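Local coordinates for protein probable glutathione S-transferase (Pseudomonas aeruginosa, PDB 6JWK) that probably catalyses glutathione-dependent cis-trans isomerisation of maleylpyruvate, as a zeta-family member of the glutathione transferase superfamily, at residues E137-A142 with V168-N173; R148-A153 with Y184-E189; L55-G60 with I70-A75; L82-P87 with A91-L96; I17-K22 with Y26-V31. All blocks are in the same frame, centred on the assembly; numbering follows the deposited sequence.

Contact 1 (E137-A142 with V168-N173); sequences EGLAAA and VPQLAN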
# COMPACT_ATOMS: atom_id res chain seq x y z
N GLU B 137 4.09 -0.93 16.68
CA GLU B 137 2.85 -1.62 16.28
C GLU B 137 3.11 -2.43 15.00
O GLU B 137 2.72 -3.61 14.97
CB GLU B 137 1.73 -0.62 15.96
CG GLU B 137 1.39 0.29 17.11
CD GLU B 137 0.45 -0.33 18.11
OE1 GLU B 137 -0.63 -0.75 17.69
OE2 GLU B 137 0.84 -0.46 19.27
N GLY B 138 3.70 -1.81 13.98
CA GLY B 138 3.88 -2.46 12.66
C GLY B 138 4.93 -3.57 12.70
O GLY B 138 4.70 -4.62 12.12
N LEU B 139 6.09 -3.32 13.30
CA LEU B 139 7.20 -4.31 13.26
C LEU B 139 6.87 -5.51 14.16
O LEU B 139 7.30 -6.61 13.81
CB LEU B 139 8.52 -3.65 13.64
CG LEU B 139 9.08 -2.63 12.66
CD1 LEU B 139 10.51 -2.29 13.02
CD2 LEU B 139 8.99 -3.10 11.22
N ALA B 140 6.09 -5.35 15.24
CA ALA B 140 5.68 -6.53 16.03
C ALA B 140 4.86 -7.47 15.15
O ALA B 140 5.04 -8.70 15.23
CB ALA B 140 4.88 -6.09 17.24
N ALA B 141 3.98 -6.92 14.31
CA ALA B 141 3.13 -7.73 13.42
C ALA B 141 4.01 -8.32 12.32
O ALA B 141 3.82 -9.48 11.99
CB ALA B 141 1.97 -6.89 12.86
N ALA B 142 5.00 -7.56 11.82
CA ALA B 142 5.91 -7.99 10.72
C ALA B 142 6.76 -9.18 11.19
O ALA B 142 6.89 -10.14 10.47
CB ALA B 142 6.79 -6.83 10.28
N VAL B 168 13.92 -3.67 4.36
CA VAL B 168 15.29 -3.14 4.58
C VAL B 168 15.20 -1.62 4.69
O VAL B 168 15.78 -1.06 5.60
CB VAL B 168 16.27 -3.63 3.50
CG1 VAL B 168 17.51 -2.77 3.37
CG2 VAL B 168 16.62 -5.09 3.80
N PRO B 169 14.47 -0.90 3.81
CA PRO B 169 14.37 0.53 4.00
C PRO B 169 13.66 0.93 5.30
O PRO B 169 14.10 1.87 6.01
CB PRO B 169 13.64 0.97 2.71
CG PRO B 169 14.00 -0.08 1.69
CD PRO B 169 13.90 -1.37 2.52
N GLN B 170 12.63 0.19 5.68
CA GLN B 170 11.85 0.49 6.90
C GLN B 170 12.74 0.29 8.16
O GLN B 170 12.64 1.11 9.12
CB GLN B 170 10.61 -0.41 6.94
CG GLN B 170 9.75 -0.19 8.18
CD GLN B 170 9.28 1.23 8.16
OE1 GLN B 170 9.81 2.09 8.88
NE2 GLN B 170 8.31 1.50 7.30
N LEU B 171 13.55 -0.78 8.22
CA LEU B 171 14.45 -0.99 9.40
C LEU B 171 15.54 0.09 9.44
O LEU B 171 15.78 0.65 10.53
CB LEU B 171 15.04 -2.41 9.35
CG LEU B 171 14.05 -3.52 9.59
CD1 LEU B 171 14.66 -4.87 9.21
CD2 LEU B 171 13.60 -3.51 11.05
N ALA B 172 16.12 0.48 8.31
CA ALA B 172 17.16 1.55 8.30
C ALA B 172 16.55 2.82 8.90
O ALA B 172 17.14 3.42 9.77
CB ALA B 172 17.70 1.77 6.92
N ASN B 173 15.32 3.13 8.51
CA ASN B 173 14.58 4.34 8.94
C ASN B 173 14.33 4.26 10.44
O ASN B 173 14.56 5.30 11.13
CB ASN B 173 13.24 4.49 8.25
CG ASN B 173 13.30 5.22 6.94
OD1 ASN B 173 14.31 5.85 6.63
ND2 ASN B 173 12.20 5.13 6.19

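Contact 2 (R148-A153 with Y184-E189); sequences RHRRGA and YPALLE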
# COMPACT_ATOMS: atom_id res chain seq x y z
N ARG B 148 5.89 -16.87 10.90
CA ARG B 148 4.80 -17.83 10.58
C ARG B 148 4.74 -18.17 9.10
O ARG B 148 4.29 -19.27 8.80
CB ARG B 148 3.44 -17.30 11.03
CG ARG B 148 3.46 -17.09 12.53
CD ARG B 148 2.16 -17.25 13.22
NE ARG B 148 2.39 -17.23 14.65
CZ ARG B 148 1.42 -17.29 15.54
NH1 ARG B 148 0.18 -17.44 15.13
NH2 ARG B 148 1.71 -17.28 16.83
N HIS B 149 5.16 -17.31 8.18
CA HIS B 149 4.83 -17.55 6.76
C HIS B 149 6.06 -17.64 5.85
O HIS B 149 5.85 -17.90 4.66
CB HIS B 149 3.84 -16.48 6.26
CG HIS B 149 2.54 -16.50 7.00
ND1 HIS B 149 1.81 -15.34 7.24
CD2 HIS B 149 1.83 -17.52 7.53
CE1 HIS B 149 0.72 -15.67 7.94
NE2 HIS B 149 0.73 -16.99 8.16
N ARG B 150 7.25 -17.29 6.32
CA ARG B 150 8.44 -17.31 5.45
C ARG B 150 8.60 -18.68 4.78
O ARG B 150 8.22 -19.71 5.38
CB ARG B 150 9.72 -16.95 6.20
CG ARG B 150 10.24 -18.07 7.10
CD ARG B 150 11.24 -17.51 8.08
NE ARG B 150 12.36 -16.87 7.41
CZ ARG B 150 13.23 -16.07 8.02
NH1 ARG B 150 13.12 -15.77 9.29
NH2 ARG B 150 14.21 -15.55 7.34
N ARG B 151 9.15 -18.71 3.59
CA ARG B 151 9.38 -19.98 2.87
C ARG B 151 10.83 -20.43 3.01
O ARG B 151 11.10 -21.58 2.67
CB ARG B 151 8.94 -19.84 1.41
CG ARG B 151 7.45 -19.53 1.26
CD ARG B 151 6.63 -20.79 1.54
NE ARG B 151 5.33 -20.51 2.12
CZ ARG B 151 4.47 -21.44 2.49
NH1 ARG B 151 4.82 -22.72 2.33
NH2 ARG B 151 3.31 -21.09 3.05
N GLY B 152 11.74 -19.55 3.42
CA GLY B 152 13.19 -19.82 3.36
C GLY B 152 14.00 -18.79 4.11
O GLY B 152 13.48 -18.17 5.07
N ALA B 153 15.28 -18.73 3.75
CA ALA B 153 16.30 -17.80 4.30
C ALA B 153 15.73 -16.41 4.12
O ALA B 153 15.90 -15.59 5.01
CB ALA B 153 17.61 -17.94 3.57
N TYR B 184 12.61 -7.39 17.60
CA TYR B 184 12.40 -8.01 16.26
C TYR B 184 13.66 -8.77 15.82
O TYR B 184 14.25 -8.49 14.75
CB TYR B 184 11.94 -6.92 15.28
CG TYR B 184 11.08 -5.86 15.92
CD1 TYR B 184 9.80 -6.14 16.39
CD2 TYR B 184 11.59 -4.59 16.18
CE1 TYR B 184 9.04 -5.19 17.07
CE2 TYR B 184 10.84 -3.62 16.82
CZ TYR B 184 9.56 -3.92 17.25
OH TYR B 184 8.89 -2.96 17.96
N PRO B 185 14.07 -9.85 16.55
CA PRO B 185 15.30 -10.56 16.17
C PRO B 185 15.22 -11.21 14.78
O PRO B 185 16.20 -11.17 14.03
CB PRO B 185 15.54 -11.56 17.33
CG PRO B 185 14.12 -11.80 17.87
CD PRO B 185 13.43 -10.44 17.75
N ALA B 186 14.07 -11.76 14.39
CA ALA B 186 13.97 -12.39 13.05
C ALA B 186 14.09 -11.25 12.00
O ALA B 186 14.74 -11.48 10.95
CB ALA B 186 12.71 -13.24 12.90
N LEU B 187 13.49 -10.08 12.23
CA LEU B 187 13.60 -8.98 11.23
C LEU B 187 15.07 -8.56 11.11
O LEU B 187 15.58 -8.43 9.96
CB LEU B 187 12.72 -7.78 11.60
CG LEU B 187 11.19 -7.96 11.62
CD1 LEU B 187 10.52 -6.61 11.86
CD2 LEU B 187 10.65 -8.62 10.35
N LEU B 188 15.77 -8.41 12.24
CA LEU B 188 17.20 -8.04 12.25
C LEU B 188 18.02 -9.10 11.50
O LEU B 188 18.86 -8.74 10.67
CB LEU B 188 17.72 -7.79 13.68
CG LEU B 188 17.07 -6.60 14.37
CD1 LEU B 188 17.53 -6.51 15.83
CD2 LEU B 188 17.37 -5.31 13.62
N GLU B 189 17.74 -10.36 11.70
CA GLU B 189 18.51 -11.42 11.05
C GLU B 189 18.26 -11.35 9.53
O GLU B 189 19.23 -11.50 8.74
CB GLU B 189 18.13 -12.77 11.66
CG GLU B 189 18.73 -13.95 10.94
CD GLU B 189 18.19 -15.26 11.45
OE1 GLU B 189 16.96 -15.54 11.27
OE2 GLU B 189 18.97 -15.97 12.09
O HOH W 1 15.17 -14.01 10.03

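Contact 3 (L55-G60 with I70-A75); sequences LVDADG and IDYLDA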
# COMPACT_ATOMS: atom_id res chain seq x y z
N LEU B 55 9.88 5.48 -12.35
CA LEU B 55 10.46 4.65 -13.42
C LEU B 55 10.02 5.25 -14.75
O LEU B 55 8.82 5.57 -14.86
CB LEU B 55 9.97 3.22 -13.28
CG LEU B 55 10.57 2.27 -14.32
CD1 LEU B 55 11.98 1.92 -13.93
CD2 LEU B 55 9.71 1.04 -14.50
N VAL B 56 10.94 5.46 -15.70
CA VAL B 56 10.62 6.06 -17.03
C VAL B 56 11.08 5.06 -18.09
O VAL B 56 12.29 4.81 -18.14
CB VAL B 56 11.28 7.45 -17.20
CG1 VAL B 56 11.05 8.04 -18.59
CG2 VAL B 56 10.81 8.45 -16.15
N ASP B 57 10.15 4.47 -18.87
CA ASP B 57 10.47 3.39 -19.84
C ASP B 57 10.99 3.94 -21.17
O ASP B 57 11.06 5.18 -21.33
CB ASP B 57 9.28 2.48 -20.15
CG ASP B 57 8.17 3.10 -20.99
OD1 ASP B 57 8.36 4.23 -21.55
OD2 ASP B 57 7.11 2.47 -21.06
N ALA B 58 11.36 3.02 -22.07
CA ALA B 58 11.77 3.26 -23.48
C ALA B 58 11.01 4.46 -24.07
O ALA B 58 11.65 5.47 -24.42
CB ALA B 58 11.52 2.00 -24.27
N ASP B 59 9.68 4.39 -24.11
CA ASP B 59 8.82 5.40 -24.80
C ASP B 59 8.43 6.56 -23.88
O ASP B 59 7.48 7.27 -24.23
CB ASP B 59 7.56 4.72 -25.37
CG ASP B 59 7.03 5.34 -26.66
OD1 ASP B 59 7.77 6.12 -27.29
OD2 ASP B 59 5.88 5.04 -27.02
N GLY B 60 9.08 6.76 -22.73
CA GLY B 60 8.84 7.92 -21.84
C GLY B 60 7.63 7.78 -20.92
O GLY B 60 7.32 8.79 -20.24
N ILE B 70 7.67 -2.39 -8.72
CA ILE B 70 8.31 -3.71 -8.47
C ILE B 70 7.56 -4.79 -9.24
O ILE B 70 8.20 -5.69 -9.89
CB ILE B 70 8.41 -3.97 -6.97
CG1 ILE B 70 9.49 -3.07 -6.40
CG2 ILE B 70 8.64 -5.44 -6.66
CD1 ILE B 70 9.52 -3.10 -4.89
N ASP B 71 6.23 -4.78 -9.16
CA ASP B 71 5.37 -5.73 -9.91
C ASP B 71 5.64 -5.64 -11.42
O ASP B 71 5.79 -6.67 -12.06
CB ASP B 71 3.89 -5.43 -9.66
CG ASP B 71 2.99 -6.46 -10.32
OD1 ASP B 71 2.91 -7.55 -9.77
OD2 ASP B 71 2.41 -6.18 -11.40
N TYR B 72 5.74 -4.44 -11.98
CA TYR B 72 6.03 -4.23 -13.42
C TYR B 72 7.40 -4.79 -13.83
O TYR B 72 7.54 -5.39 -14.93
CB TYR B 72 5.94 -2.73 -13.73
CG TYR B 72 6.03 -2.42 -15.19
CD1 TYR B 72 5.12 -2.94 -16.09
CD2 TYR B 72 7.07 -1.64 -15.68
CE1 TYR B 72 5.20 -2.67 -17.44
CE2 TYR B 72 7.15 -1.34 -17.03
CZ TYR B 72 6.22 -1.86 -17.92
OH TYR B 72 6.33 -1.56 -19.24
N LEU B 73 8.41 -4.67 -12.97
CA LEU B 73 9.76 -5.21 -13.25
C LEU B 73 9.69 -6.73 -13.45
O LEU B 73 10.54 -7.25 -14.22
CB LEU B 73 10.72 -4.87 -12.11
CG LEU B 73 11.07 -3.41 -11.98
CD1 LEU B 73 12.06 -3.20 -10.82
CD2 LEU B 73 11.64 -2.87 -13.29
N ASP B 74 8.76 -7.43 -12.80
CA ASP B 74 8.59 -8.88 -13.05
C ASP B 74 8.04 -9.16 -14.47
O ASP B 74 8.31 -10.24 -14.97
CB ASP B 74 7.72 -9.56 -12.01
CG ASP B 74 8.41 -10.00 -10.73
OD1 ASP B 74 9.65 -9.87 -10.63
OD2 ASP B 74 7.69 -10.43 -9.82
N ALA B 75 7.37 -8.21 -15.11
CA ALA B 75 6.97 -8.33 -16.54
C ALA B 75 8.16 -8.01 -17.44
O ALA B 75 8.37 -8.74 -18.40
CB ALA B 75 5.83 -7.40 -16.84

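Contact 4 (L82-P87 with A91-L96); sequences LIPLDP and AQALEL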
# COMPACT_ATOMS: atom_id res chain seq x y z
N LEU B 82 10.43 -11.13 -8.25
CA LEU B 82 10.36 -10.37 -6.97
C LEU B 82 9.04 -10.68 -6.26
O LEU B 82 8.94 -10.44 -5.05
CB LEU B 82 10.52 -8.87 -7.22
CG LEU B 82 11.86 -8.48 -7.84
CD1 LEU B 82 11.90 -7.00 -8.15
CD2 LEU B 82 13.03 -8.85 -6.96
N ILE B 83 8.05 -11.16 -6.99
CA ILE B 83 6.70 -11.51 -6.45
C ILE B 83 6.40 -12.95 -6.80
O ILE B 83 6.41 -13.31 -7.97
CB ILE B 83 5.59 -10.56 -6.99
CG1 ILE B 83 5.93 -9.10 -6.68
CG2 ILE B 83 4.24 -10.96 -6.41
CD1 ILE B 83 4.98 -8.11 -7.28
N PRO B 84 6.06 -13.80 -5.83
CA PRO B 84 5.87 -15.22 -6.10
C PRO B 84 4.75 -15.52 -7.11
O PRO B 84 3.78 -14.79 -7.17
CB PRO B 84 5.45 -15.79 -4.75
CG PRO B 84 6.00 -14.80 -3.77
CD PRO B 84 5.77 -13.46 -4.43
N LEU B 85 4.91 -16.62 -7.83
CA LEU B 85 3.91 -17.11 -8.81
C LEU B 85 2.81 -17.86 -8.07
O LEU B 85 1.64 -17.70 -8.41
CB LEU B 85 4.62 -18.04 -9.81
CG LEU B 85 5.20 -17.33 -11.03
CD1 LEU B 85 5.75 -18.36 -12.01
CD2 LEU B 85 4.14 -16.46 -11.67
N ASP B 86 3.18 -18.68 -7.08
CA ASP B 86 2.18 -19.45 -6.30
C ASP B 86 1.23 -18.48 -5.57
O ASP B 86 1.70 -17.58 -4.87
CB ASP B 86 2.87 -20.34 -5.28
CG ASP B 86 1.88 -21.13 -4.45
OD1 ASP B 86 1.66 -22.28 -4.80
OD2 ASP B 86 1.38 -20.62 -3.44
N PRO B 87 -0.10 -18.68 -5.67
CA PRO B 87 -1.09 -17.72 -5.17
C PRO B 87 -1.10 -17.52 -3.66
O PRO B 87 -1.14 -16.39 -3.20
CB PRO B 87 -2.45 -18.34 -5.54
CG PRO B 87 -2.13 -19.20 -6.73
CD PRO B 87 -0.75 -19.74 -6.47
N ALA B 91 0.06 -14.12 -1.77
CA ALA B 91 -0.83 -13.44 -0.79
C ALA B 91 -0.06 -13.18 0.49
O ALA B 91 -0.17 -12.09 1.04
CB ALA B 91 -2.09 -14.25 -0.53
N GLN B 92 0.76 -14.14 0.93
CA GLN B 92 1.57 -14.01 2.17
C GLN B 92 2.66 -12.95 1.99
O GLN B 92 2.88 -12.18 2.91
CB GLN B 92 2.10 -15.41 2.51
CG GLN B 92 1.00 -16.29 3.08
CD GLN B 92 1.46 -17.69 3.40
OE1 GLN B 92 2.40 -18.21 2.79
NE2 GLN B 92 0.72 -18.34 4.29
N ALA B 93 3.36 -12.95 0.87
CA ALA B 93 4.44 -11.95 0.61
C ALA B 93 3.79 -10.56 0.51
O ALA B 93 4.28 -9.62 1.16
CB ALA B 93 5.17 -12.38 -0.63
N LEU B 94 2.67 -10.42 -0.22
CA LEU B 94 1.99 -9.10 -0.34
C LEU B 94 1.43 -8.65 1.01
O LEU B 94 1.49 -7.45 1.28
CB LEU B 94 0.90 -9.13 -1.41
CG LEU B 94 1.41 -9.40 -2.82
CD1 LEU B 94 0.23 -9.60 -3.81
CD2 LEU B 94 2.32 -8.27 -3.26
N GLU B 95 1.04 -9.58 1.87
CA GLU B 95 0.49 -9.21 3.21
C GLU B 95 1.60 -8.49 3.98
O GLU B 95 1.31 -7.44 4.64
CB GLU B 95 -0.12 -10.39 3.97
CG GLU B 95 -0.47 -10.01 5.43
CD GLU B 95 -1.76 -10.46 6.12
OE1 GLU B 95 -1.91 -11.66 6.23
OE2 GLU B 95 -2.57 -9.58 6.69
N LEU B 96 2.81 -9.07 4.00
CA LEU B 96 3.93 -8.46 4.76
C LEU B 96 4.39 -7.18 4.08
O LEU B 96 4.64 -6.21 4.78
CB LEU B 96 5.04 -9.50 4.90
CG LEU B 96 6.24 -9.06 5.73
CD1 LEU B 96 5.84 -8.44 7.04
CD2 LEU B 96 7.13 -10.27 5.96

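Contact 5 (I17-K22 with Y26-V31); sequences IALALK and YQVVPV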
# COMPACT_ATOMS: atom_id res chain seq x y z
N ILE B 17 16.67 -1.49 -4.73
CA ILE B 17 16.96 -2.92 -4.38
C ILE B 17 16.37 -3.82 -5.47
O ILE B 17 17.07 -4.76 -5.94
CB ILE B 17 16.36 -3.24 -3.00
CG1 ILE B 17 17.02 -2.42 -1.89
CG2 ILE B 17 16.39 -4.73 -2.70
CD1 ILE B 17 16.23 -2.47 -0.57
N ALA B 18 15.14 -3.56 -5.88
CA ALA B 18 14.49 -4.40 -6.92
C ALA B 18 15.36 -4.40 -8.18
O ALA B 18 15.63 -5.50 -8.80
CB ALA B 18 13.10 -3.88 -7.23
N LEU B 19 15.74 -3.22 -8.67
CA LEU B 19 16.60 -3.16 -9.88
C LEU B 19 17.92 -3.93 -9.64
O LEU B 19 18.36 -4.61 -10.58
CB LEU B 19 16.85 -1.69 -10.26
CG LEU B 19 15.61 -0.97 -10.76
CD1 LEU B 19 15.83 0.55 -10.84
CD2 LEU B 19 15.18 -1.49 -12.14
N ALA B 20 18.55 -3.78 -8.49
CA ALA B 20 19.84 -4.44 -8.17
C ALA B 20 19.61 -5.95 -8.20
O ALA B 20 20.40 -6.62 -8.86
CB ALA B 20 20.43 -3.96 -6.87
N LEU B 21 18.52 -6.46 -7.63
CA LEU B 21 18.24 -7.92 -7.66
C LEU B 21 18.07 -8.42 -9.10
O LEU B 21 18.45 -9.57 -9.40
CB LEU B 21 17.02 -8.23 -6.79
CG LEU B 21 17.24 -8.04 -5.29
CD1 LEU B 21 15.90 -8.15 -4.56
CD2 LEU B 21 18.23 -9.09 -4.78
N LYS B 22 17.51 -7.59 -9.98
CA LYS B 22 17.31 -7.97 -11.40
C LYS B 22 18.63 -7.86 -12.17
O LYS B 22 18.67 -8.44 -13.24
CB LYS B 22 16.28 -7.04 -12.07
CG LYS B 22 14.86 -7.18 -11.53
CD LYS B 22 14.20 -8.46 -11.92
CE LYS B 22 12.69 -8.44 -11.76
NZ LYS B 22 12.16 -9.83 -11.76
N TYR B 26 22.18 -0.09 -13.48
CA TYR B 26 22.63 0.98 -14.43
C TYR B 26 21.46 1.95 -14.75
O TYR B 26 21.68 3.14 -15.01
CB TYR B 26 23.21 0.39 -15.73
CG TYR B 26 22.29 -0.52 -16.50
CD1 TYR B 26 22.27 -1.89 -16.25
CD2 TYR B 26 21.41 -0.03 -17.45
CE1 TYR B 26 21.42 -2.74 -16.94
CE2 TYR B 26 20.54 -0.86 -18.14
CZ TYR B 26 20.55 -2.22 -17.89
OH TYR B 26 19.71 -3.07 -18.56
N GLN B 27 20.22 1.49 -14.69
CA GLN B 27 19.03 2.35 -14.93
C GLN B 27 18.88 3.50 -13.89
O GLN B 27 18.15 4.49 -14.21
CB GLN B 27 17.82 1.41 -15.03
CG GLN B 27 17.96 0.39 -16.16
CD GLN B 27 16.68 -0.32 -16.55
OE1 GLN B 27 15.66 -0.33 -15.83
NE2 GLN B 27 16.73 -0.95 -17.71
N VAL B 28 19.47 3.45 -12.69
CA VAL B 28 19.25 4.49 -11.62
C VAL B 28 19.83 5.85 -12.05
O VAL B 28 20.85 5.82 -12.65
CB VAL B 28 19.79 4.07 -10.23
CG1 VAL B 28 19.65 5.22 -9.23
CG2 VAL B 28 19.13 2.79 -9.73
N VAL B 29 19.16 6.97 -11.70
CA VAL B 29 19.44 8.39 -12.06
C VAL B 29 19.10 9.29 -10.88
O VAL B 29 17.93 9.53 -10.61
CB VAL B 29 18.60 8.84 -13.28
CG1 VAL B 29 18.77 10.33 -13.56
CG2 VAL B 29 18.84 7.99 -14.52
N PRO B 30 20.09 9.81 -10.12
CA PRO B 30 19.85 10.77 -9.03
C PRO B 30 19.08 12.10 -9.21
O PRO B 30 19.13 12.65 -10.27
CB PRO B 30 21.27 11.22 -8.63
CG PRO B 30 22.21 10.53 -9.60
CD PRO B 30 21.48 9.32 -10.12
N VAL B 31 18.53 12.61 -8.10
CA VAL B 31 17.77 13.90 -7.93
C VAL B 31 16.70 13.97 -9.01
O VAL B 31 15.67 13.31 -8.78
CB VAL B 31 18.69 15.14 -7.91
CG1 VAL B 31 17.94 16.46 -8.07
CG2 VAL B 31 19.52 15.18 -6.63

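Contact 1 (E137-A142 with V168-N173)
Leu139 of helix 124-149 meets Leu171 and Gln170 of helix 162-176. The apolar contact comes first. Leu139 CD1 lies 3.9 Å from Leu171 CD2, and the two branched ends meet at a slant. In Leu171, CG sits anti to the carbonyl carbon (chi1 -69°). This swings CD2 round to Leu139, although the CA-CB bond does not point that way.

The second contact is looser. Leu139 CD2 stands 4.3 Å from Gln170 CG, so it is the aliphatic part of the glutamine that is approached. The backbones stay well apart, with Leu139 CA 8.9 Å from Leu171 CA. Only side chains bridge the gap, and they bury 101 Å² in all.

Other parts of the chain close in on the same leucine. Ile104, Leu181, Tyr184 and Leu187 all touch Leu139. On helix 162-176, Asn173 turns to a different partner and is hydrogen-bonded to Ser10 of the N-terminal domain.

The two helices belong to the all-helical C-terminal domain of the glutathione transferase fold. All three touching residues are buried, and their contact is purely van der Waals. The pairing therefore rests on shape and exclusion of water, not on directed polar bonds.

Contact 2 (R148-A153 with Y184-E189)
Arg150 reaches across to Ala186 and Glu189 with the NH1 corner of its guanidinium. The firm side is within 148-153, where two bonds fix the guanidinium before it reaches across. Arg150 NE gives a bond of 2.9 Å to Gly152 O, nearly in line with the carbonyl (C=O...N angle 176°). Arg150 NH2 gives another of 2.9 Å to Ala153 O, but here the donor stands 58° above the carbonyl plane. Together the two bonds hold the guanidinium against the turn that follows helix 124-149 and limit its rotation.

The far side is looser and runs through water. Arg150 NH1 donates to water 1 at 2.8 Å, in the plane of the guanidinium. The water in turn donates to Ala186 O at 2.7 Å and to Glu189 OE1 at 2.7 Å. Direct approaches are longer: Arg150 NH1 is 4.4 Å from Ala186 CB and 4.3 Å from Glu189 OE1. The opposite charges are thus near each other, but beyond a salt bridge. Glu189 is exposed, so solvent probably screens them.

Arg193, one turn further along helix 185-195, also bonds Ala153 O. At the start of that helix Tyr184 takes the N-cap position, while Glu143 of helix 124-149 accepts bonds from Ala186 N and Leu187 N. The contact thus lies at the surface, where the end of helix 124-149 passes the first turns of helix 185-195.

Contact 3 (L55-G60 with I70-A75)
Tyr72 lays one edge of its ring against Leu55. Its CG is anti to the backbone N (chi1 -173°), which carries the ring out from helix 66-76 toward strand 54-56. Tyr72 CB stands back, 5.4 Å from Leu55 CD2. Past CG, the ring carbon CD2 makes the closest approach, with Tyr72 CD2 3.9 Å from Leu55 CD2. The methyl lies at the edge, near the ring plane, and the two side chains are crossed at about a right angle. Further out, Tyr72 CE2 is 4.3 Å from the same methyl. At the tip, Tyr72 OH comes no nearer than 4.5 Å to Asp57 OD2, a distance too long for a hydrogen bond. The ring also stacks with that of Phe63 in strand 62-63, and it packs on Ala91 of the second subunit.

Strands 54-56 and 62-63 form an antiparallel hairpin, and helix 66-76 follows it. This is the beta-beta-alpha half of the thioredoxin-like domain, with the helix packed on the sheet.

A type I turn from Asp57 to Gly60 starts the link between the strands, and Gly60 N bonds to Asp57 O at 2.9 Å. Asp57 uses its OD1 to accept a bond from Arg61 N, so its carboxylate serves the turn more than the tyrosine. Beside the tyrosine, Leu73 CD2 approaches Leu55 CD2 to 4.5 Å, and Leu73 also packs on Ala18 of helix 10-22. Asp71 points elsewhere and makes a salt bridge with Arg90 of the second subunit.

Contact 4 (L82-P87 with A91-L96)
Pro84 rests its ring on Ala93, the first of the apolar contacts here. Pro84 CD is 4.0 Å from Ala93 CB, and Pro84 CG is 4.1 Å from the same methyl. One small side chain thus meets two adjoining ring atoms. Ile83 and Leu94 come near one another more loosely, with Ile83 CG2 4.6 Å from Leu94 CD2.

The hydrogen bond is of the main chain. Ala91 N donates to Pro87 O at 2.9 Å, with an N-H...O angle of 160°. A van der Waals contact accompanies it, with Ala91 CB 3.6 Å from Pro87 O. The bond is an i to i+4 bond in the first turn of helix 87-103. Asp86 holds the N-cap position before this helix, and its OD2 accepts from His89 N. Pro87 follows as the first helical residue, a place where its lack of an N-H costs no helix bond.

Other polar links hold the loop. Arg90 NH2 bonds to both Pro84 O and Leu85 O, and the carboxylate of Asp74 accepts from Leu82 N and Ile83 N.

This loop joins the thioredoxin-like domain to the helical domain. The helix it leads into also faces the second subunit. There Ala91 packs on Phe63 of that subunit, Pro87 on its Ala75, and Glu95 OE2 accepts from its Ser64 N.

The chemistry is that of a capped helix start. Polar bonds serve backbone N-H and C=O groups of the loop and the first turn, and the proline ring and small methyls let the loop lie close against the helix.

Contact 5 (I17-K22 with Y26-V31)
The carboxamide of Gln27 is the flat group that meets Leu19. Leu19 CD2 lies 3.9 Å from Gln27 OE1, set at a slant to the amide plane. The oxygen touches a methyl here, so this is a van der Waals contact and not a polar one. Gln27 has CG anti to the carbonyl carbon (chi1 -60°) and runs extended beyond it, which brings the chain across the leucine; the two side chains cross at about a right angle.

The other branch of Leu19 turns to the strand. Leu19 CD1 is 4.1 Å from Val28 CG2. In Val28 this methyl sits beside the backbone N, while CG1 is anti to it (chi1 174°), so CG2 is the branch offered to the leucine. One leucine fork therefore serves two neighbouring residues. The backbones are nearest at Leu19 CA and Gln27 CA, 7.9 Å apart.

Strand 2-5, helix 10-22 and strand 28-30 make the beta-alpha-beta unit that opens the thioredoxin-like domain. The two strands are parallel neighbours in the sheet, and Val29 shares backbone bonds with Leu3 and Ser5. Leu19 also packs on Leu3 beneath it in the sheet and on Leu73 of helix 66-76.

At the far end of the helix segment, Lys22 NZ forms a salt bridge with Asp74 and bonds to Gln77 O and Pro80 O. These bonds gather polar partners round a buried ammonium group.

Across the two segments the contact is van der Waals throughout: methyl on methyl at Val28, methyl on amide oxygen at Gln27. Side-chain packing joins the two segments here, while backbone bonds to strand 2-5 hold strand 28-30 in the sheet.

In the fold
Contact 1 is the fully buried one, and contact 2 lies at the surface. Contacts 3, 4 and 5 are partly buried. Contacts 1 and 2 both use helix 124-149 and touch through Tyr184 and Leu187. Contacts 3 and 5 share the thioredoxin-like domain and meet where helix 66-76 packs on helix 10-22. Contact 4 sits on the link between the domains and touches each of the others. Chemistry follows place: side-chain packing in contacts 1, 3 and 5, a water bridge in contact 2, and helix-start bonding with small-residue packing in contact 4. Contacts 3 and 4 also face the second subunit, so they belong to the dimer interface.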